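Local coordinates for vacuolar protein sorting-associated protein 53 (Saccharomyces cerevisiae, PDB 3NS4) that serves as a subunit of the GARP tethering complex in retrograde transport from endosomes to the late Golgi, represented here by its C-terminal domain, at residues I44-P49 against R60-R65; K123-P128 against A157-P162; D130-Y135 against W168-S173; I161-A166 against P217-F222. The protein carries 2 engineered substitutions. All blocks are in the same frame, centred on the assembly; numbering follows the deposited sequence.

Contact 1 (I44-P49 against R60-R65); sequences IRLLQP and RKFETR
Arg60 folds its guanidinium group against Pro49, while Phe62 presses its ring toward Leu46 and Leu47. The arginine chain is bent at chi2 and chi3 (-56° and -50°), a curl that brings the flat head back alongside the proline instead of sending it outward. Pro49 CB then sits over one face of the guanidinium group, 3.6 Å from Arg60 NH2 and away from the group's centre, and the pyrrolidine ring gives the flat cation a compact apolar neighbour. At the edge, Arg60 NH2 comes within 3.1 Å of Leu47 O. The other terminal nitrogen, NH1, donates hydrogen bonds to the carbonyl oxygens of Ala157 and Ile161, which would limit how far the group can turn. Shortened to alanine, the residue is likely to leave these two carbonyls without their donor and Pro49 without the flat group beside it.

Phe62 supplies the apolar half. Its CD1 lies 4.2 Å from Leu47 CD2, and its CZ is at the same separation, 4.2 Å, from Leu46 CD1, so each leucine brings one methyl to the ring. The carbonyl oxygen of Leu46 lies in the ring plane, 3.8 Å from Phe62 CE1. Lys61, extended beyond CG, runs past the helix end toward solvent.

The contact joins the C-terminal end of helix 20-47 to the chain entering helix 64-87. Helix 149-159 packs on Leu47 and Pro49 through Leu158 and Ala157, and helix 201-212 also touches Pro49, through Phe207.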
# COMPACT_ATOMS: atom_id res chain seq x y z
N ILE A 44 0.94 5.24 -5.49
CA ILE A 44 0.08 6.22 -4.86
C ILE A 44 0.05 7.56 -5.60
O ILE A 44 -1.02 8.13 -5.79
CB ILE A 44 0.47 6.43 -3.39
CG1 ILE A 44 0.31 5.13 -2.58
CG2 ILE A 44 -0.33 7.56 -2.79
CD1 ILE A 44 0.97 5.15 -1.19
N ARG A 45 1.20 8.08 -6.02
CA ARG A 45 1.22 9.39 -6.68
C ARG A 45 0.38 9.33 -7.93
O ARG A 45 -0.27 10.31 -8.32
CB ARG A 45 2.63 9.88 -7.01
CG ARG A 45 3.43 10.18 -5.75
CD ARG A 45 4.90 10.62 -5.96
NE ARG A 45 5.48 10.85 -4.62
CZ ARG A 45 5.33 11.98 -3.90
NH1 ARG A 45 4.65 13.01 -4.38
NH2 ARG A 45 5.88 12.08 -2.68
N LEU A 46 0.37 8.15 -8.53
CA LEU A 46 -0.36 7.94 -9.74
C LEU A 46 -1.86 7.99 -9.48
O LEU A 46 -2.61 8.80 -10.12
CB LEU A 46 0.00 6.58 -10.32
CG LEU A 46 -0.84 6.15 -11.53
CD1 LEU A 46 -0.49 6.94 -12.77
CD2 LEU A 46 -0.68 4.69 -11.80
N LEU A 47 -2.28 7.14 -8.56
CA LEU A 47 -3.67 6.98 -8.29
C LEU A 47 -4.32 7.94 -7.33
O LEU A 47 -5.54 8.01 -7.30
CB LEU A 47 -3.86 5.60 -7.73
CG LEU A 47 -3.51 4.44 -8.66
CD1 LEU A 47 -3.74 3.18 -7.92
CD2 LEU A 47 -4.37 4.43 -9.91
N GLN A 48 -3.55 8.67 -6.53
CA GLN A 48 -4.19 9.47 -5.51
C GLN A 48 -4.97 10.66 -6.04
O GLN A 48 -4.60 11.26 -7.06
CB GLN A 48 -3.19 9.94 -4.47
CG GLN A 48 -2.45 11.16 -4.90
CD GLN A 48 -1.36 11.52 -3.96
OE1 GLN A 48 -0.21 11.56 -4.36
NE2 GLN A 48 -1.68 11.74 -2.69
N PRO A 49 -6.04 11.01 -5.32
CA PRO A 49 -6.93 12.12 -5.63
C PRO A 49 -6.20 13.47 -5.52
O PRO A 49 -5.25 13.61 -4.73
CB PRO A 49 -8.03 11.99 -4.56
CG PRO A 49 -7.37 11.36 -3.42
CD PRO A 49 -6.37 10.40 -4.01
N ARG A 60 -12.60 12.37 -11.02
CA ARG A 60 -11.37 11.63 -10.70
C ARG A 60 -10.57 11.40 -11.97
O ARG A 60 -11.14 11.14 -13.03
CB ARG A 60 -11.67 10.25 -10.10
CG ARG A 60 -12.33 10.22 -8.73
CD ARG A 60 -11.57 10.98 -7.63
NE ARG A 60 -10.16 10.63 -7.56
CZ ARG A 60 -9.68 9.58 -6.90
NH1 ARG A 60 -10.50 8.76 -6.25
NH2 ARG A 60 -8.37 9.33 -6.93
N LYS A 61 -9.25 11.48 -11.86
CA LYS A 61 -8.35 11.24 -12.99
C LYS A 61 -8.65 9.89 -13.71
O LYS A 61 -8.53 9.82 -14.93
CB LYS A 61 -6.90 11.33 -12.50
CG LYS A 61 -5.80 11.28 -13.57
CD LYS A 61 -4.42 11.13 -12.89
CE LYS A 61 -3.25 10.96 -13.89
NZ LYS A 61 -1.99 10.59 -13.15
N PHE A 62 -9.03 8.84 -12.97
CA PHE A 62 -9.40 7.54 -13.57
C PHE A 62 -10.71 6.93 -13.05
O PHE A 62 -11.01 7.06 -11.86
CB PHE A 62 -8.37 6.49 -13.22
CG PHE A 62 -6.98 6.82 -13.62
CD1 PHE A 62 -6.03 7.13 -12.65
CD2 PHE A 62 -6.59 6.80 -14.96
CE1 PHE A 62 -4.73 7.43 -12.99
CE2 PHE A 62 -5.29 7.12 -15.31
CZ PHE A 62 -4.35 7.42 -14.33
N GLU A 63 -11.45 6.24 -13.92
CA GLU A 63 -12.64 5.50 -13.50
C GLU A 63 -12.16 4.26 -12.74
O GLU A 63 -11.05 3.78 -12.99
CB GLU A 63 -13.44 5.01 -14.71
CG GLU A 63 -14.10 6.08 -15.60
CD GLU A 63 -14.89 5.47 -16.78
OE1 GLU A 63 -14.85 4.22 -16.97
OE2 GLU A 63 -15.55 6.25 -17.52
N THR A 64 -12.98 3.71 -11.85
CA THR A 64 -12.56 2.52 -11.08
C THR A 64 -12.20 1.36 -12.00
O THR A 64 -11.25 0.64 -11.69
CB THR A 64 -13.64 2.00 -10.10
OG1 THR A 64 -14.87 1.88 -10.82
CG2 THR A 64 -13.82 2.92 -8.88
N ARG A 65 -12.95 1.17 -13.10
CA ARG A 65 -12.64 0.10 -14.06
C ARG A 65 -11.20 0.21 -14.54
O ARG A 65 -10.50 -0.79 -14.63
CB ARG A 65 -13.61 0.05 -15.26
CG ARG A 65 -15.04 -0.44 -14.89
CD ARG A 65 -16.06 -0.40 -16.09
NE ARG A 65 -17.48 -0.54 -15.68
CZ ARG A 65 -18.54 -0.54 -16.51
NH1 ARG A 65 -18.35 -0.42 -17.83
NH2 ARG A 65 -19.79 -0.65 -16.05

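Contact 2 (K123-P128 against A157-P162); sequences KLLMAP and ALKGIP
Lys159 turns twice near its tip, at chi3 (139°) and again at chi4 (-54°), and this double bend carries its ammonium group into the end of helix 102-125, beside Leu125 and Ala127. The hook places NZ between two backbone carbonyls. Lys159 NZ donates to Leu125 O at 2.7 Å, approaching from above the carbonyl plane. The second bond, from Lys159 NZ to Ala127 O at 2.6 Å, is better directed: it lies in the carbonyl plane on a lone pair, with a C=O...N angle of 128°. Long and cationic, lysine suits a place where carbonyls at a helix C-terminus have no further turn to bond to, and the negative end of the helix dipole would probably favour its charge. A leucine in its place is likely to leave the carbonyls of Leu125 and Ala127 without this donor and its charge.

One apolar contact stands beside the polar one: Leu125 CD2 rests 4.0 Å from Leu158 CB. Ala127 CB also comes within 3.9 Å of Lys159 NZ, its small methyl leaving room for the ammonium group. Just beyond, Gly160 ends helix 149-159 in a Schellman motif; at its positive phi a side chain would collide with the preceding carbonyl oxygen, so glycine is called for.

The contact thus ties together the C-terminal ends of helices 102-125 and 149-159. Tyr135 and Thr138 of helix 132-142 lie against Lys159 and Ala127, while Leu47 of helix 20-47 touches both Leu125 and Leu158.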
# COMPACT_ATOMS: atom_id res chain seq x y z
N LYS A 123 -3.84 -6.47 -5.14
CA LYS A 123 -5.07 -7.29 -5.19
C LYS A 123 -6.23 -6.45 -4.69
O LYS A 123 -7.36 -6.50 -5.23
CB LYS A 123 -4.96 -8.58 -4.35
CG LYS A 123 -4.34 -9.76 -5.06
CD LYS A 123 -4.55 -11.09 -4.28
CE LYS A 123 -4.18 -12.27 -5.23
NZ LYS A 123 -3.90 -13.62 -4.62
N LEU A 124 -5.92 -5.63 -3.70
CA LEU A 124 -6.91 -4.78 -3.12
C LEU A 124 -7.32 -3.71 -4.07
O LEU A 124 -8.49 -3.48 -4.23
CB LEU A 124 -6.39 -4.17 -1.84
CG LEU A 124 -7.41 -3.45 -0.99
CD1 LEU A 124 -8.57 -4.35 -0.59
CD2 LEU A 124 -6.70 -2.91 0.25
N LEU A 125 -6.38 -3.04 -4.72
CA LEU A 125 -6.80 -2.05 -5.72
C LEU A 125 -7.70 -2.65 -6.82
O LEU A 125 -8.55 -1.93 -7.40
CB LEU A 125 -5.61 -1.37 -6.38
CG LEU A 125 -4.78 -0.54 -5.40
CD1 LEU A 125 -3.46 -0.13 -6.02
CD2 LEU A 125 -5.55 0.68 -4.90
N MSE A 126 -7.53 -3.95 -7.09
CA MSE A 126 -8.30 -4.57 -8.16
C MSE A 126 -9.63 -5.11 -7.72
O MSE A 126 -10.37 -5.66 -8.52
CB MSE A 126 -7.53 -5.70 -8.78
CG MSE A 126 -6.18 -5.34 -9.30
SE MSE A 126 -5.39 -6.92 -10.18
CE MSE A 126 -5.43 -8.21 -8.66
N ALA A 127 -9.95 -4.97 -6.45
CA ALA A 127 -11.23 -5.49 -5.98
C ALA A 127 -12.41 -4.71 -6.54
O ALA A 127 -12.37 -3.49 -6.69
CB ALA A 127 -11.27 -5.48 -4.48
N PRO A 128 -13.49 -5.42 -6.88
CA PRO A 128 -14.65 -4.65 -7.34
C PRO A 128 -15.38 -3.95 -6.17
O PRO A 128 -15.24 -4.37 -4.99
CB PRO A 128 -15.55 -5.70 -7.98
CG PRO A 128 -15.10 -7.02 -7.40
CD PRO A 128 -13.65 -6.88 -7.04
N ALA A 157 -10.08 5.85 -1.79
CA ALA A 157 -9.84 6.94 -2.69
C ALA A 157 -8.91 6.45 -3.79
O ALA A 157 -9.15 6.68 -4.96
CB ALA A 157 -9.24 8.11 -1.94
N LEU A 158 -7.87 5.71 -3.42
CA LEU A 158 -6.92 5.22 -4.42
C LEU A 158 -7.63 4.33 -5.41
O LEU A 158 -7.30 4.37 -6.59
CB LEU A 158 -5.71 4.51 -3.80
CG LEU A 158 -4.87 5.52 -3.03
CD1 LEU A 158 -3.90 4.85 -2.14
CD2 LEU A 158 -4.19 6.42 -4.00
N LYS A 159 -8.61 3.56 -4.94
CA LYS A 159 -9.40 2.69 -5.80
C LYS A 159 -10.12 3.45 -6.92
O LYS A 159 -10.53 2.84 -7.91
CB LYS A 159 -10.39 1.88 -5.01
CG LYS A 159 -9.84 0.62 -4.45
CD LYS A 159 -11.02 -0.17 -3.92
CE LYS A 159 -10.90 -1.61 -4.24
NZ LYS A 159 -10.69 -1.84 -5.71
N GLY A 160 -10.28 4.77 -6.76
CA GLY A 160 -10.83 5.60 -7.83
C GLY A 160 -12.23 6.13 -7.68
O GLY A 160 -12.73 6.85 -8.54
N ILE A 161 -12.88 5.75 -6.57
CA ILE A 161 -14.26 6.13 -6.23
C ILE A 161 -14.40 7.66 -6.32
O ILE A 161 -13.48 8.39 -5.98
CB ILE A 161 -14.57 5.64 -4.80
CG1 ILE A 161 -16.03 5.57 -4.52
CG2 ILE A 161 -13.98 6.55 -3.72
CD1 ILE A 161 -16.28 5.42 -3.04
N PRO A 162 -15.53 8.16 -6.85
CA PRO A 162 -15.63 9.64 -6.86
C PRO A 162 -16.03 10.17 -5.50
O PRO A 162 -16.31 9.40 -4.59
CB PRO A 162 -16.71 9.92 -7.90
CG PRO A 162 -17.50 8.62 -7.99
CD PRO A 162 -16.53 7.51 -7.73

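Contact 3 (D130-Y135 against W168-S173); sequences DSADDY and WKKMWS. Engineered in segment 168-173: Met171 (natural residue Leu).
Ala132, in the first turn of helix 132-142, meets the backbone and side chains of Lys170 and Met171 on helix 165-178. Trp168, at the start of the segment, gives its indole NE1 to Pro162 O. Lys170 is the first to reach across. Its chain bends at chi2 (-83°) and is extended beyond, laying CD 4.2 Å from Ala132 CB and leaving NZ 3.5 Å from Asp130 O. A lysine suits this border because its methylenes can lie on the alanine while its charged end stays near solvent.

Met171 follows, an engineered selenomethionine where the natural sequence has leucine. Bent at both chi2 and chi3, it curls back so that SE lies 4.0 Å from Ala132 CA and the terminal methyl CE settles between Ala132 and Tyr135. That methyl is 3.9 Å from Ala132 CB and 3.6 Å from Tyr135 CB, meeting the tyrosine ring obliquely. Trp172, next in line, pairs edge-to-face with Trp152.

Alanine is apt at the crossing, since its lone methyl lets the backbones come to 4.8 Å between the CA atoms of Ala132 and Met171. Ser131 secures the start of its helix: OG accepts from Asp134 N at 3.0 Å in an N-cap bond. No hydrogen bond or salt bridge spans the two segments, which implies that their association rests on close apolar packing, here largely that of the engineered Met171.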
# COMPACT_ATOMS: atom_id res chain seq x y z
N ASP A 130 -18.88 -3.55 -6.04
CA ASP A 130 -20.27 -3.82 -6.37
C ASP A 130 -21.13 -3.97 -5.13
O ASP A 130 -22.27 -3.49 -5.09
CB ASP A 130 -20.38 -5.03 -7.30
CG ASP A 130 -19.86 -4.72 -8.70
OD1 ASP A 130 -20.41 -3.78 -9.34
OD2 ASP A 130 -18.93 -5.41 -9.17
N SER A 131 -20.59 -4.64 -4.11
CA SER A 131 -21.31 -4.71 -2.86
C SER A 131 -20.43 -4.28 -1.70
O SER A 131 -19.27 -4.66 -1.61
CB SER A 131 -21.97 -6.08 -2.61
OG SER A 131 -21.05 -7.03 -2.13
N ALA A 132 -20.99 -3.46 -0.82
CA ALA A 132 -20.25 -2.99 0.32
C ALA A 132 -19.76 -4.14 1.18
O ALA A 132 -18.70 -4.03 1.83
CB ALA A 132 -21.10 -2.03 1.13
N ASP A 133 -20.52 -5.25 1.16
CA ASP A 133 -20.25 -6.45 1.98
C ASP A 133 -19.10 -7.25 1.40
O ASP A 133 -18.18 -7.64 2.13
CB ASP A 133 -21.50 -7.36 2.13
CG ASP A 133 -22.68 -6.69 2.90
OD1 ASP A 133 -22.47 -5.72 3.65
OD2 ASP A 133 -23.84 -7.18 2.78
N ASP A 134 -19.15 -7.51 0.10
CA ASP A 134 -18.08 -8.30 -0.53
C ASP A 134 -16.78 -7.56 -0.41
O ASP A 134 -15.73 -8.19 -0.26
CB ASP A 134 -18.35 -8.65 -2.00
CG ASP A 134 -19.27 -9.86 -2.17
OD1 ASP A 134 -19.54 -10.59 -1.17
OD2 ASP A 134 -19.72 -10.09 -3.31
N TYR A 135 -16.87 -6.24 -0.48
CA TYR A 135 -15.67 -5.41 -0.39
C TYR A 135 -15.09 -5.47 1.00
O TYR A 135 -13.87 -5.53 1.14
CB TYR A 135 -15.88 -3.97 -0.85
CG TYR A 135 -14.63 -3.12 -0.71
CD1 TYR A 135 -13.46 -3.41 -1.43
CD2 TYR A 135 -14.62 -2.02 0.11
CE1 TYR A 135 -12.30 -2.61 -1.29
CE2 TYR A 135 -13.49 -1.21 0.24
CZ TYR A 135 -12.35 -1.50 -0.46
OH TYR A 135 -11.28 -0.67 -0.27
N TRP A 168 -19.78 6.70 -0.39
CA TRP A 168 -18.83 6.51 0.69
C TRP A 168 -19.47 5.90 1.94
O TRP A 168 -18.96 4.95 2.52
CB TRP A 168 -18.17 7.84 1.03
CG TRP A 168 -17.02 8.15 0.16
CD1 TRP A 168 -17.07 8.57 -1.14
CD2 TRP A 168 -15.63 8.06 0.51
NE1 TRP A 168 -15.78 8.74 -1.62
CE2 TRP A 168 -14.88 8.44 -0.63
CE3 TRP A 168 -14.93 7.68 1.68
CZ2 TRP A 168 -13.48 8.49 -0.64
CZ3 TRP A 168 -13.54 7.73 1.67
CH2 TRP A 168 -12.83 8.13 0.52
N LYS A 169 -20.61 6.45 2.34
CA LYS A 169 -21.36 5.92 3.47
C LYS A 169 -21.85 4.52 3.16
O LYS A 169 -21.93 3.70 4.05
CB LYS A 169 -22.57 6.79 3.82
CG LYS A 169 -22.23 8.05 4.56
CD LYS A 169 -23.49 8.84 4.93
CE LYS A 169 -23.16 10.00 5.87
NZ LYS A 169 -24.34 10.82 6.24
N LYS A 170 -22.20 4.28 1.90
CA LYS A 170 -22.68 2.97 1.44
C LYS A 170 -21.53 1.97 1.71
O LYS A 170 -21.74 0.85 2.23
CB LYS A 170 -23.08 3.07 -0.07
CG LYS A 170 -24.01 1.96 -0.71
CD LYS A 170 -23.26 0.68 -1.19
CE LYS A 170 -24.20 -0.41 -1.79
NZ LYS A 170 -23.55 -1.69 -2.33
N MSE A 171 -20.31 2.41 1.43
CA MSE A 171 -19.16 1.56 1.57
C MSE A 171 -18.75 1.42 3.00
O MSE A 171 -18.40 0.33 3.48
CB MSE A 171 -18.00 2.13 0.75
CG MSE A 171 -18.16 2.03 -0.76
SE MSE A 171 -18.65 0.23 -1.42
CE MSE A 171 -17.63 -0.88 -0.16
N TRP A 172 -18.78 2.55 3.68
CA TRP A 172 -18.33 2.65 5.03
C TRP A 172 -19.18 1.90 6.03
O TRP A 172 -18.68 1.34 7.01
CB TRP A 172 -18.30 4.12 5.40
CG TRP A 172 -18.20 4.32 6.83
CD1 TRP A 172 -19.21 4.65 7.68
CD2 TRP A 172 -17.03 4.14 7.63
NE1 TRP A 172 -18.74 4.71 8.97
CE2 TRP A 172 -17.41 4.40 8.97
CE3 TRP A 172 -15.71 3.78 7.35
CZ2 TRP A 172 -16.51 4.33 10.04
CZ3 TRP A 172 -14.80 3.72 8.40
CH2 TRP A 172 -15.21 3.99 9.73
N SER A 173 -20.48 1.91 5.80
CA SER A 173 -21.39 1.27 6.70
C SER A 173 -21.01 -0.15 6.92
O SER A 173 -21.02 -0.62 8.05
CB SER A 173 -22.83 1.30 6.18
OG SER A 173 -23.65 0.39 6.92

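Contact 4 (I161-A166 against P217-F222); sequences IPWDLA and PNWSKF
Leu165 lies along the indole of Trp219, each side chain running past the other in the opposite direction. Followed outward, its CB starts 3.8 Å from Trp219 NE1 and equally close to CE2, where the two indole rings fuse. CG comes next, 4.0 Å above the plane and over the centre of the ring system. At the tip, CD1 stands over the five-membered ring, 3.8 Å from its centroid and 7° off the normal, a CH-pi contact over the ring face; the same methyl touches Asn218 CB at 3.5 Å. The placement follows from a chi1 of -155°, which sets CG roughly opposite the backbone N and lays the branch along the indole face. Leucine suits the place because it is long enough to cover the five-membered ring from CB to CD1.

Trp163 meets the same indole differently. Its edge is turned to the face of Trp219, with the six-membered rings 5.6 Å apart between centroids and their planes at 83°, a T-shaped pair. Tryptophan suits position 219 because its wide indole offers one face to Leu165 and the opposite face to this edge. Trp163 centres an inverse gamma turn just ahead of Asp164, the N-cap residue of helix 165-178.

Trp168 meets Trp219 edge-to-face and Trp163 nearly parallel. The arrangement is an aromatic cluster of three tryptophans, joining helix 217-227 to the start of helix 165-178 in this all-helical domain.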
# COMPACT_ATOMS: atom_id res chain seq x y z
N ILE A 161 -12.88 5.75 -6.57
CA ILE A 161 -14.26 6.13 -6.23
C ILE A 161 -14.40 7.66 -6.32
O ILE A 161 -13.48 8.39 -5.98
CB ILE A 161 -14.57 5.64 -4.80
CG1 ILE A 161 -16.03 5.57 -4.52
CG2 ILE A 161 -13.98 6.55 -3.72
CD1 ILE A 161 -16.28 5.42 -3.04
N PRO A 162 -15.53 8.16 -6.85
CA PRO A 162 -15.63 9.64 -6.86
C PRO A 162 -16.03 10.17 -5.50
O PRO A 162 -16.31 9.40 -4.59
CB PRO A 162 -16.71 9.92 -7.90
CG PRO A 162 -17.50 8.62 -7.99
CD PRO A 162 -16.53 7.51 -7.73
N TRP A 163 -16.04 11.49 -5.34
CA TRP A 163 -16.43 12.12 -4.06
C TRP A 163 -17.94 12.16 -3.84
O TRP A 163 -18.55 13.23 -3.72
CB TRP A 163 -15.83 13.54 -3.94
CG TRP A 163 -14.32 13.54 -3.89
CD1 TRP A 163 -13.44 14.04 -4.84
CD2 TRP A 163 -13.51 12.97 -2.86
NE1 TRP A 163 -12.14 13.83 -4.43
CE2 TRP A 163 -12.16 13.17 -3.23
CE3 TRP A 163 -13.80 12.30 -1.65
CZ2 TRP A 163 -11.10 12.73 -2.42
CZ3 TRP A 163 -12.74 11.87 -0.86
CH2 TRP A 163 -11.41 12.09 -1.24
N ASP A 164 -18.54 10.97 -3.81
CA ASP A 164 -19.97 10.79 -3.62
C ASP A 164 -20.20 10.32 -2.19
O ASP A 164 -20.00 9.14 -1.86
CB ASP A 164 -20.52 9.77 -4.64
CG ASP A 164 -22.03 9.56 -4.54
OD1 ASP A 164 -22.74 10.45 -4.01
OD2 ASP A 164 -22.51 8.50 -5.01
N LEU A 165 -20.62 11.25 -1.35
CA LEU A 165 -20.86 10.97 0.05
C LEU A 165 -21.78 9.77 0.25
O LEU A 165 -21.54 8.94 1.12
CB LEU A 165 -21.38 12.23 0.74
CG LEU A 165 -21.10 12.27 2.25
CD1 LEU A 165 -21.23 13.67 2.79
CD2 LEU A 165 -21.99 11.35 3.01
N ALA A 166 -22.83 9.67 -0.57
CA ALA A 166 -23.79 8.55 -0.50
C ALA A 166 -23.10 7.21 -0.72
O ALA A 166 -23.36 6.25 -0.00
CB ALA A 166 -24.92 8.75 -1.51
N PRO A 217 -20.18 20.94 4.38
CA PRO A 217 -20.56 20.61 5.76
C PRO A 217 -20.88 19.12 6.05
O PRO A 217 -20.55 18.63 7.14
CB PRO A 217 -21.80 21.49 6.00
CG PRO A 217 -22.23 21.96 4.63
CD PRO A 217 -20.98 22.05 3.83
N ASN A 218 -21.50 18.43 5.10
CA ASN A 218 -21.84 17.01 5.28
C ASN A 218 -20.59 16.20 5.37
O ASN A 218 -20.43 15.43 6.31
CB ASN A 218 -22.69 16.51 4.13
CG ASN A 218 -24.08 17.06 4.18
OD1 ASN A 218 -24.83 16.78 5.11
ND2 ASN A 218 -24.45 17.84 3.17
N TRP A 219 -19.74 16.38 4.36
CA TRP A 219 -18.43 15.74 4.30
C TRP A 219 -17.68 16.05 5.56
O TRP A 219 -17.21 15.15 6.25
CB TRP A 219 -17.62 16.24 3.12
CG TRP A 219 -17.86 15.41 1.93
CD1 TRP A 219 -18.63 15.73 0.85
CD2 TRP A 219 -17.36 14.09 1.70
NE1 TRP A 219 -18.63 14.67 -0.05
CE2 TRP A 219 -17.86 13.66 0.45
CE3 TRP A 219 -16.54 13.23 2.43
CZ2 TRP A 219 -17.57 12.40 -0.08
CZ3 TRP A 219 -16.24 11.97 1.90
CH2 TRP A 219 -16.75 11.58 0.66
N SER A 220 -17.60 17.34 5.85
CA SER A 220 -16.94 17.80 7.05
C SER A 220 -17.43 16.95 8.24
O SER A 220 -16.61 16.41 9.00
CB SER A 220 -17.24 19.28 7.25
OG SER A 220 -16.34 19.84 8.19
N LYS A 221 -18.75 16.81 8.37
CA LYS A 221 -19.34 16.03 9.46
C LYS A 221 -19.02 14.52 9.36
O LYS A 221 -18.78 13.85 10.38
CB LYS A 221 -20.84 16.29 9.54
CG LYS A 221 -21.45 15.95 10.88
CD LYS A 221 -22.96 16.18 10.92
CE LYS A 221 -23.72 15.22 9.99
NZ LYS A 221 -25.21 15.37 10.12
N PHE A 222 -19.02 14.00 8.14
CA PHE A 222 -18.72 12.59 7.90
C PHE A 222 -17.29 12.25 8.34
O PHE A 222 -17.06 11.22 8.96
CB PHE A 222 -18.92 12.25 6.42
CG PHE A 222 -18.54 10.85 6.05
CD1 PHE A 222 -19.33 9.78 6.44
CD2 PHE A 222 -17.40 10.60 5.29
CE1 PHE A 222 -18.98 8.46 6.12
CE2 PHE A 222 -17.05 9.27 4.95
CZ PHE A 222 -17.84 8.21 5.36

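Contact 2 is the buried one; contacts 1, 3 and 4 are partly buried, and contact 4 is centred farthest from the middle of the chain, at about 23 Å. Their chemistry differs accordingly. In the interior a lysine pays for its burial with backbone carbonyls, whereas contacts 3 and 4 rely on apolar and aromatic packing without a hydrogen bond across. Contact 1 combines leucine-phenylalanine packing with an arginine whose clear hydrogen bonds go to 157-162 instead, joining it to contact 2. Contacts 2 and 4 share Ile161 and Pro162, while contacts 3 and 4 both use helix 165-178, where Trp168 touches Trp163 and Trp219. Tyr135 of contact 3 also packs on Lys159 of contact 2.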